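Long-range contact in cryptic loci regulator 2 (Schizosaccharomyces pombe 972h-, PDB 5IKJ), which promotes transcriptional silencing upstream of histone deacetylases and is required for nucleosome positioning at heterochromatic loci and for silencing by the SHREC complex: residues Cys426-Asn438 with Asn471-Val485. Sequence-based numbering, arbitrary orientation.
Sequences CFQGSLWTQIDKN and NTYFRCLHDKSVEYV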
ATOM      1  N   CYS A 426      -8.166  16.984   7.285  1.00 43.60           N
ATOM      2  CA  CYS A 426      -8.397  16.572   8.662  1.00 40.68           C
ATOM      3  C   CYS A 426      -7.766  15.213   8.926  1.00 40.47           C
ATOM      4  O   CYS A 426      -7.846  14.304   8.093  1.00 44.43           O
ATOM      5  CB  CYS A 426      -9.895  16.502   8.979  1.00 57.46           C
ATOM      6  SG  CYS A 426     -10.798  18.021   8.661  1.00 53.94           S
ATOM      7  N   PHE A 427      -7.139  15.087  10.093  1.00 47.41           N
ATOM      8  CA  PHE A 427      -6.647  13.813  10.603  1.00 50.09           C
ATOM      9  C   PHE A 427      -7.573  13.337  11.714  1.00 50.77           C
ATOM     10  O   PHE A 427      -7.810  14.066  12.682  1.00 46.42           O
ATOM     11  CB  PHE A 427      -5.223  13.952  11.147  1.00 51.81           C
ATOM     12  CG  PHE A 427      -4.154  13.909  10.093  1.00 53.58           C
ATOM     13  CD1 PHE A 427      -4.187  14.768   9.008  1.00 53.63           C
ATOM     14  CD2 PHE A 427      -3.096  13.023  10.208  1.00 50.77           C
ATOM     15  CE1 PHE A 427      -3.192  14.729   8.047  1.00 55.51           C
ATOM     16  CE2 PHE A 427      -2.101  12.979   9.253  1.00 58.52           C
ATOM     17  CZ  PHE A 427      -2.147  13.834   8.172  1.00 50.29           C
ATOM     18  N   GLN A 428      -8.089  12.119  11.576  1.00 48.50           N
ATOM     19  CA  GLN A 428      -8.926  11.501  12.597  1.00 42.27           C
ATOM     20  C   GLN A 428      -8.212  10.274  13.143  1.00 44.84           C
ATOM     21  O   GLN A 428      -7.731   9.438  12.370  1.00 50.10           O
ATOM     22  CB  GLN A 428     -10.298  11.109  12.036  1.00 55.10           C
ATOM     23  CG  GLN A 428     -11.231  10.491  13.074  1.00 49.25           C
ATOM     24  CD  GLN A 428     -12.430   9.806  12.452  1.00 51.97           C
ATOM     25  OE1 GLN A 428     -13.207  10.427  11.728  1.00 47.16           O
ATOM     26  NE2 GLN A 428     -12.581   8.516  12.730  1.00 51.40           N
ATOM     27  N   GLY A 429      -8.149  10.167  14.465  1.00 44.59           N
ATOM     28  CA  GLY A 429      -7.548   8.999  15.081  1.00 51.11           C
ATOM     29  C   GLY A 429      -7.644   9.079  16.588  1.00 54.34           C
ATOM     30  O   GLY A 429      -8.149  10.052  17.157  1.00 43.46           O
ATOM     31  N   SER A 430      -7.148   8.025  17.231  1.00 48.30           N
ATOM     32  CA  SER A 430      -7.111   7.943  18.682  1.00 43.69           C
ATOM     33  C   SER A 430      -5.807   8.526  19.213  1.00 54.45           C
ATOM     34  O   SER A 430      -4.765   8.474  18.553  1.00 54.61           O
ATOM     35  CB  SER A 430      -7.260   6.492  19.142  1.00 46.12           C
ATOM     36  OG  SER A 430      -6.406   5.635  18.402  1.00 52.17           O
ATOM     37  N   LEU A 431      -5.876   9.077  20.421  1.00 46.68           N
ATOM     38  CA  LEU A 431      -4.749   9.744  21.057  1.00 53.22           C
ATOM     39  C   LEU A 431      -4.172   8.851  22.147  1.00 54.99           C
ATOM     40  O   LEU A 431      -4.917   8.242  22.921  1.00 58.26           O
ATOM     41  CB  LEU A 431      -5.181  11.088  21.651  1.00 54.74           C
ATOM     42  CG  LEU A 431      -5.944  12.009  20.693  1.00 55.58           C
ATOM     43  CD1 LEU A 431      -6.435  13.249  21.420  1.00 57.85           C
ATOM     44  CD2 LEU A 431      -5.077  12.392  19.501  1.00 59.95           C
ATOM     45  N   TRP A 432      -2.844   8.782  22.205  1.00 56.32           N
ATOM     46  CA  TRP A 432      -2.148   7.884  23.112  1.00 52.75           C
ATOM     47  C   TRP A 432      -1.045   8.626  23.851  1.00 56.34           C
ATOM     48  O   TRP A 432      -0.604   9.703  23.443  1.00 66.32           O
ATOM     49  CB  TRP A 432      -1.525   6.697  22.367  1.00 51.47           C
ATOM     50  CG  TRP A 432      -2.507   5.836  21.643  1.00 49.76           C
ATOM     51  CD1 TRP A 432      -3.273   6.186  20.569  1.00 49.19           C
ATOM     52  CD2 TRP A 432      -2.817   4.469  21.928  1.00 50.26           C
ATOM     53  NE1 TRP A 432      -4.048   5.122  20.174  1.00 44.96           N
ATOM     54  CE2 TRP A 432      -3.786   4.056  20.993  1.00 45.33           C
ATOM     55  CE3 TRP A 432      -2.373   3.555  22.886  1.00 54.93           C
ATOM     56  CZ2 TRP A 432      -4.319   2.769  20.989  1.00 55.53           C
ATOM     57  CZ3 TRP A 432      -2.902   2.280  22.882  1.00 60.45           C
ATOM     58  CH2 TRP A 432      -3.864   1.898  21.940  1.00 60.03           C
ATOM     59  N   THR A 433      -0.602   8.021  24.949  1.00 56.86           N
ATOM     60  CA  THR A 433       0.607   8.425  25.646  1.00 65.43           C
ATOM     61  C   THR A 433       1.540   7.224  25.735  1.00 61.71           C
ATOM     62  O   THR A 433       1.093   6.073  25.744  1.00 60.70           O
ATOM     63  CB  THR A 433       0.302   8.959  27.056  1.00 62.30           C
ATOM     64  OG1 THR A 433       1.475   9.577  27.600  1.00 70.96           O
ATOM     65  CG2 THR A 433      -0.152   7.838  27.987  1.00 63.38           C
ATOM     66  N   GLN A 434       2.840   7.497  25.795  1.00 63.78           N
ATOM     67  CA  GLN A 434       3.850   6.454  25.904  1.00 69.52           C
ATOM     68  C   GLN A 434       4.630   6.637  27.196  1.00 58.43           C
ATOM     69  O   GLN A 434       4.923   7.766  27.603  1.00 64.86           O
ATOM     70  CB  GLN A 434       4.804   6.471  24.703  1.00 69.24           C
ATOM     71  CG  GLN A 434       5.693   7.701  24.621  1.00 68.66           C
ATOM     72  CD  GLN A 434       6.466   7.777  23.317  1.00 75.02           C
ATOM     73  OE1 GLN A 434       6.551   8.836  22.695  1.00 78.19           O
ATOM     74  NE2 GLN A 434       7.043   6.654  22.901  1.00 68.28           N
ATOM     75  N   ILE A 435       4.961   5.520  27.839  1.00 66.65           N
ATOM     76  CA  ILE A 435       5.668   5.521  29.114  1.00 72.61           C
ATOM     77  C   ILE A 435       6.905   4.648  28.968  1.00 75.13           C
ATOM     78  O   ILE A 435       6.793   3.455  28.660  1.00 76.98           O
ATOM     79  CB  ILE A 435       4.784   5.010  30.265  1.00 80.29           C
ATOM     80  CG1 ILE A 435       3.491   5.826  30.350  1.00 80.83           C
ATOM     81  CG2 ILE A 435       5.537   5.071  31.588  1.00 80.35           C
ATOM     82  CD1 ILE A 435       2.330   5.219  29.588  1.00 73.76           C
ATOM     83  N   ASP A 436       8.077   5.236  29.193  1.00 88.09           N
ATOM     84  CA  ASP A 436       9.333   4.492  29.207  1.00 91.41           C
ATOM     85  C   ASP A 436       9.621   4.081  30.645  1.00 91.97           C
ATOM     86  O   ASP A 436       9.893   4.931  31.499  1.00 92.16           O
ATOM     87  CB  ASP A 436      10.472   5.333  28.636  1.00 96.71           C
ATOM     88  CG  ASP A 436      11.686   4.499  28.274  1.00 94.87           C
ATOM     89  OD1 ASP A 436      11.747   3.324  28.695  1.00 90.19           O
ATOM     90  OD2 ASP A 436      12.578   5.017  27.571  1.00 87.48           O
ATOM     91  N   LYS A 437       9.565   2.774  30.914  1.00 95.76           N
ATOM     92  CA  LYS A 437       9.715   2.298  32.285  1.00101.62           C
ATOM     93  C   LYS A 437      11.103   2.603  32.831  1.00113.84           C
ATOM     94  O   LYS A 437      11.256   2.862  34.031  1.00114.69           O
ATOM     95  CB  LYS A 437       9.441   0.795  32.357  1.00 90.80           C
ATOM     96  CG  LYS A 437       8.269   0.325  31.511  1.00 89.95           C
ATOM     97  CD  LYS A 437       7.925  -1.123  31.818  1.00 84.69           C
ATOM     98  CE  LYS A 437       7.287  -1.825  30.629  1.00 90.82           C
ATOM     99  NZ  LYS A 437       7.693  -3.255  30.571  1.00 91.68           N
ATOM    100  N   ASN A 438      12.119   2.577  31.975  1.00106.11           N
ATOM    101  CA  ASN A 438      13.486   2.872  32.383  1.00103.02           C
ATOM    102  C   ASN A 438      13.573   4.225  33.084  1.00105.24           C
ATOM    103  O   ASN A 438      12.745   5.108  32.857  1.00100.22           O
ATOM    104  CB  ASN A 438      14.419   2.853  31.170  1.00112.29           C
ATOM    105  CG  ASN A 438      14.426   1.512  30.462  1.00105.02           C
ATOM    106  OD1 ASN A 438      13.687   0.599  30.830  1.00101.12           O
ATOM    107  ND2 ASN A 438      15.258   1.390  29.434  1.00100.07           N
ATOM    108  N   ASN A 471      11.498  -0.968  26.586  1.00 81.44           N
ATOM    109  CA  ASN A 471      10.803  -0.796  27.860  1.00 89.27           C
ATOM    110  C   ASN A 471       9.830   0.376  27.785  1.00 89.70           C
ATOM    111  O   ASN A 471       9.851   1.295  28.603  1.00 92.48           O
ATOM    112  CB  ASN A 471      11.815  -0.605  28.985  1.00 92.89           C
ATOM    113  CG  ASN A 471      12.740  -1.797  29.147  1.00 95.03           C
ATOM    114  OD1 ASN A 471      13.960  -1.647  29.201  1.00 94.96           O
ATOM    115  ND2 ASN A 471      12.161  -2.992  29.217  1.00 92.37           N
ATOM    116  N   THR A 472       8.963   0.336  26.776  1.00 86.25           N
ATOM    117  CA  THR A 472       8.016   1.406  26.494  1.00 78.56           C
ATOM    118  C   THR A 472       6.603   0.840  26.498  1.00 81.69           C
ATOM    119  O   THR A 472       6.347  -0.214  25.905  1.00 77.53           O
ATOM    120  CB  THR A 472       8.332   2.070  25.151  1.00 77.10           C
ATOM    121  OG1 THR A 472       9.638   2.659  25.207  1.00 85.86           O
ATOM    122  CG2 THR A 472       7.310   3.151  24.821  1.00 73.57           C
ATOM    123  N   TYR A 473       5.694   1.549  27.162  1.00 74.90           N
ATOM    124  CA  TYR A 473       4.317   1.122  27.360  1.00 80.70           C
ATOM    125  C   TYR A 473       3.383   2.193  26.813  1.00 74.33           C
ATOM    126  O   TYR A 473       3.654   3.390  26.952  1.00 70.50           O
ATOM    127  CB  TYR A 473       4.060   0.873  28.853  1.00 92.28           C
ATOM    128  CG  TYR A 473       2.655   0.464  29.227  1.00101.16           C
ATOM    129  CD1 TYR A 473       2.146  -0.775  28.862  1.00106.03           C
ATOM    130  CD2 TYR A 473       1.849   1.305  29.983  1.00 92.22           C
ATOM    131  CE1 TYR A 473       0.864  -1.154  29.219  1.00113.14           C
ATOM    132  CE2 TYR A 473       0.572   0.935  30.347  1.00103.28           C
ATOM    133  CZ  TYR A 473       0.083  -0.294  29.962  1.00110.81           C
ATOM    134  OH  TYR A 473      -1.193  -0.662  30.323  1.00104.06           O
ATOM    135  N   PHE A 474       2.288   1.766  26.186  1.00 73.34           N
ATOM    136  CA  PHE A 474       1.382   2.672  25.493  1.00 73.67           C
ATOM    137  C   PHE A 474      -0.028   2.546  26.053  1.00 66.04           C
ATOM    138  O   PHE A 474      -0.509   1.436  26.305  1.00 71.12           O
ATOM    139  CB  PHE A 474       1.377   2.392  23.985  1.00 71.68           C
ATOM    140  CG  PHE A 474       2.725   2.542  23.336  1.00 63.93           C
ATOM    141  CD1 PHE A 474       3.216   3.796  23.010  1.00 63.58           C
ATOM    142  CD2 PHE A 474       3.498   1.430  23.047  1.00 63.77           C
ATOM    143  CE1 PHE A 474       4.455   3.937  22.413  1.00 62.61           C
ATOM    144  CE2 PHE A 474       4.738   1.565  22.450  1.00 62.21           C
ATOM    145  CZ  PHE A 474       5.216   2.822  22.133  1.00 63.41           C
ATOM    146  N   ARG A 475      -0.686   3.691  26.239  1.00 66.20           N
ATOM    147  CA  ARG A 475      -2.044   3.747  26.759  1.00 70.76           C
ATOM    148  C   ARG A 475      -2.856   4.763  25.971  1.00 66.93           C
ATOM    149  O   ARG A 475      -2.358   5.842  25.635  1.00 60.08           O
ATOM    150  CB  ARG A 475      -2.072   4.131  28.244  1.00 82.36           C
ATOM    151  CG  ARG A 475      -2.078   2.955  29.200  1.00 88.72           C
ATOM    152  CD  ARG A 475      -2.472   3.383  30.610  1.00103.29           C
ATOM    153  NE  ARG A 475      -1.817   4.625  31.023  1.00 94.19           N
ATOM    154  CZ  ARG A 475      -2.361   5.837  30.951  1.00 88.42           C
ATOM    155  NH1 ARG A 475      -3.591   6.006  30.481  1.00 81.89           N
ATOM    156  NH2 ARG A 475      -1.671   6.895  31.355  1.00 86.60           N
ATOM    157  N   CYS A 476      -4.108   4.414  25.686  1.00 63.73           N
ATOM    158  CA  CYS A 476      -5.040   5.352  25.076  1.00 58.19           C
ATOM    159  C   CYS A 476      -5.598   6.290  26.138  1.00 56.48           C
ATOM    160  O   CYS A 476      -5.949   5.862  27.242  1.00 64.46           O
ATOM    161  CB  CYS A 476      -6.177   4.599  24.384  1.00 60.34           C
ATOM    162  SG  CYS A 476      -7.230   5.634  23.343  1.00 61.58           S
ATOM    163  N   LEU A 477      -5.682   7.575  25.801  1.00 56.89           N
ATOM    164  CA  LEU A 477      -6.061   8.605  26.759  1.00 58.62           C
ATOM    165  C   LEU A 477      -7.561   8.870  26.815  1.00 64.30           C
ATOM    166  O   LEU A 477      -7.985   9.752  27.570  1.00 66.93           O
ATOM    167  CB  LEU A 477      -5.347   9.922  26.431  1.00 62.39           C
ATOM    168  CG  LEU A 477      -3.845  10.052  26.698  1.00 64.48           C
ATOM    169  CD1 LEU A 477      -3.415  11.484  26.421  1.00 71.12           C
ATOM    170  CD2 LEU A 477      -3.480   9.655  28.121  1.00 61.88           C
ATOM    171  N   HIS A 478      -8.376   8.147  26.051  1.00 57.47           N
ATOM    172  CA  HIS A 478      -9.787   8.486  25.943  1.00 60.05           C
ATOM    173  C   HIS A 478     -10.605   7.219  25.736  1.00 62.53           C
ATOM    174  O   HIS A 478     -10.068   6.113  25.624  1.00 58.95           O
ATOM    175  CB  HIS A 478     -10.021   9.481  24.804  1.00 62.39           C
ATOM    176  CG  HIS A 478      -9.622   8.956  23.461  1.00 68.09           C
ATOM    177  ND1 HIS A 478     -10.429   8.121  22.717  1.00 58.11           N
ATOM    178  CD2 HIS A 478      -8.495   9.135  22.732  1.00 57.17           C
ATOM    179  CE1 HIS A 478      -9.819   7.816  21.586  1.00 59.59           C
ATOM    180  NE2 HIS A 478      -8.645   8.419  21.570  1.00 55.06           N
ATOM    181  N   ASP A 479     -11.923   7.400  25.680  1.00 69.06           N
ATOM    182  CA  ASP A 479     -12.835   6.276  25.533  1.00 58.31           C
ATOM    183  C   ASP A 479     -12.608   5.574  24.200  1.00 64.19           C
ATOM    184  O   ASP A 479     -12.428   6.213  23.159  1.00 59.98           O
ATOM    185  CB  ASP A 479     -14.282   6.760  25.640  1.00 59.13           C
ATOM    186  CG  ASP A 479     -15.251   5.638  25.958  1.00 64.47           C
ATOM    187  OD1 ASP A 479     -15.575   4.850  25.044  1.00 63.85           O
ATOM    188  OD2 ASP A 479     -15.692   5.549  27.123  1.00 66.95           O
ATOM    189  N   LYS A 480     -12.629   4.242  24.241  1.00 63.12           N
ATOM    190  CA  LYS A 480     -12.329   3.432  23.067  1.00 60.30           C
ATOM    191  C   LYS A 480     -13.288   3.692  21.912  1.00 70.15           C
ATOM    192  O   LYS A 480     -12.950   3.390  20.763  1.00 70.16           O
ATOM    193  CB  LYS A 480     -12.374   1.954  23.457  1.00 75.42           C
ATOM    194  CG  LYS A 480     -11.512   1.028  22.619  1.00 80.20           C
ATOM    195  CD  LYS A 480     -11.608  -0.389  23.164  1.00 98.47           C
ATOM    196  CE  LYS A 480     -11.217  -1.433  22.135  1.00103.54           C
ATOM    197  NZ  LYS A 480     -11.618  -2.797  22.578  1.00105.87           N
ATOM    198  N   SER A 481     -14.469   4.247  22.183  1.00 70.00           N
ATOM    199  CA  SER A 481     -15.512   4.370  21.174  1.00 64.70           C
ATOM    200  C   SER A 481     -15.533   5.727  20.479  1.00 52.56           C
ATOM    201  O   SER A 481     -16.303   5.901  19.529  1.00 53.08           O
ATOM    202  CB  SER A 481     -16.887   4.099  21.803  1.00 59.19           C
ATOM    203  OG  SER A 481     -17.195   5.060  22.799  1.00 65.97           O
ATOM    204  N   VAL A 482     -14.721   6.685  20.921  1.00 54.64           N
ATOM    205  CA  VAL A 482     -14.607   7.968  20.242  1.00 55.62           C
ATOM    206  C   VAL A 482     -13.184   8.118  19.726  1.00 54.01           C
ATOM    207  O   VAL A 482     -12.255   7.440  20.170  1.00 54.32           O
ATOM    208  CB  VAL A 482     -14.978   9.164  21.149  1.00 53.43           C
ATOM    209  CG1 VAL A 482     -16.381   8.994  21.715  1.00 58.15           C
ATOM    210  CG2 VAL A 482     -13.957   9.346  22.268  1.00 54.75           C
ATOM    211  N   GLU A 483     -13.030   9.019  18.763  1.00 51.84           N
ATOM    212  CA  GLU A 483     -11.733   9.465  18.283  1.00 52.67           C
ATOM    213  C   GLU A 483     -11.782  10.983  18.172  1.00 58.41           C
ATOM    214  O   GLU A 483     -12.823  11.605  18.403  1.00 48.64           O
ATOM    215  CB  GLU A 483     -11.378   8.808  16.943  1.00 48.73           C
ATOM    216  CG  GLU A 483     -11.142   7.307  17.044  1.00 49.44           C
ATOM    217  CD  GLU A 483     -11.016   6.637  15.686  1.00 59.35           C
ATOM    218  OE1 GLU A 483     -11.284   7.305  14.664  1.00 56.67           O
ATOM    219  OE2 GLU A 483     -10.653   5.443  15.642  1.00 56.04           O
ATOM    220  N   TYR A 484     -10.652  11.587  17.824  1.00 45.18           N
ATOM    221  CA  TYR A 484     -10.556  13.035  17.738  1.00 49.52           C
ATOM    222  C   TYR A 484     -10.093  13.452  16.351  1.00 54.12           C
ATOM    223  O   TYR A 484      -9.425  12.694  15.640  1.00 52.71           O
ATOM    224  CB  TYR A 484      -9.609  13.586  18.809  1.00 55.75           C
ATOM    225  CG  TYR A 484     -10.211  13.551  20.193  1.00 55.71           C
ATOM    226  CD1 TYR A 484     -10.202  12.385  20.945  1.00 60.25           C
ATOM    227  CD2 TYR A 484     -10.804  14.680  20.740  1.00 61.06           C
ATOM    228  CE1 TYR A 484     -10.758  12.345  22.207  1.00 57.15           C
ATOM    229  CE2 TYR A 484     -11.363  14.651  22.002  1.00 57.59           C
ATOM    230  CZ  TYR A 484     -11.338  13.481  22.731  1.00 59.09           C
ATOM    231  OH  TYR A 484     -11.894  13.443  23.989  1.00 65.60           O
ATOM    232  N   VAL A 485     -10.469  14.670  15.970  1.00 48.45           N
ATOM    233  CA  VAL A 485     -10.195  15.208  14.644  1.00 49.22           C
ATOM    234  C   VAL A 485      -9.458  16.526  14.813  1.00 56.97           C
ATOM    235  O   VAL A 485      -9.959  17.441  15.479  1.00 56.90           O
ATOM    236  CB  VAL A 485     -11.481  15.416  13.828  1.00 55.58           C
ATOM    237  CG1 VAL A 485     -11.153  15.906  12.422  1.00 53.54           C
ATOM    238  CG2 VAL A 485     -12.293  14.130  13.770  1.00 63.33           C
TER
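Leu-431 N donates to the ring nitrogen of His-478, NE2, at 3.1 Å. The N-H comes in the imidazole plane. NE2 thereby accepts a strand N-H where a backbone carbonyl might otherwise do so. On its other side His-478 ND1 donates to Asp-479 O. That carbonyl also accepts from Val-482 N, which comes from the opposite face of its plane. Cys-476 SG lies over one face of the imidazole and Tyr-484 CE1 over the other, both toward the rim. Replacing His-478 by alanine is likely to leave Leu-431 N without its acceptor and to open a gap between Cys-476 SG and the Tyr-484 ring.

Leu-431 O is satisfied by Leu-477 N at 3.1 Å. Beyond it, Thr-433 and Arg-475 form an antiparallel hydrogen-bonded pair, as do Ile-435 and Tyr-473. Lys-437 N closes the row on Asn-471 O. Thr-433 OG1 turns to Lys-408 O.

Strand 425-436 pairs antiparallel with two short strands in succession, 472-476 and 482-487. The chain between the two short strands leaves the ladder and passes through a type I turn, Asp-479 to Val-482, where Asp-479 OD1 takes Ser-481 N in an Asx turn. Both segments lie in the Clr2 family region, assigned to the SH3 clan, and strand 425-436 also pairs with strand 411-419 in a mixed sheet. The sheet continues from Glu-483 to Val-485 into a strand of another protein's chain.

Gly-429 and Tyr-484 resume the ladder with two backbone bonds. Gln-428 NE2 donates a hydrogen bond to Glu-483 OE1 at 2.6 Å, nearly along the C-O axis. The two side chains cross at about a right angle. Glu-483 OE2 is held by Ser-415 OG. The indole of Trp-432 donates from NE1 to Ser-430 OG. With CG anti to the carbonyl carbon (chi1 -61°), its six-membered ring lies under Cys-476 CB, a CH-pi contact.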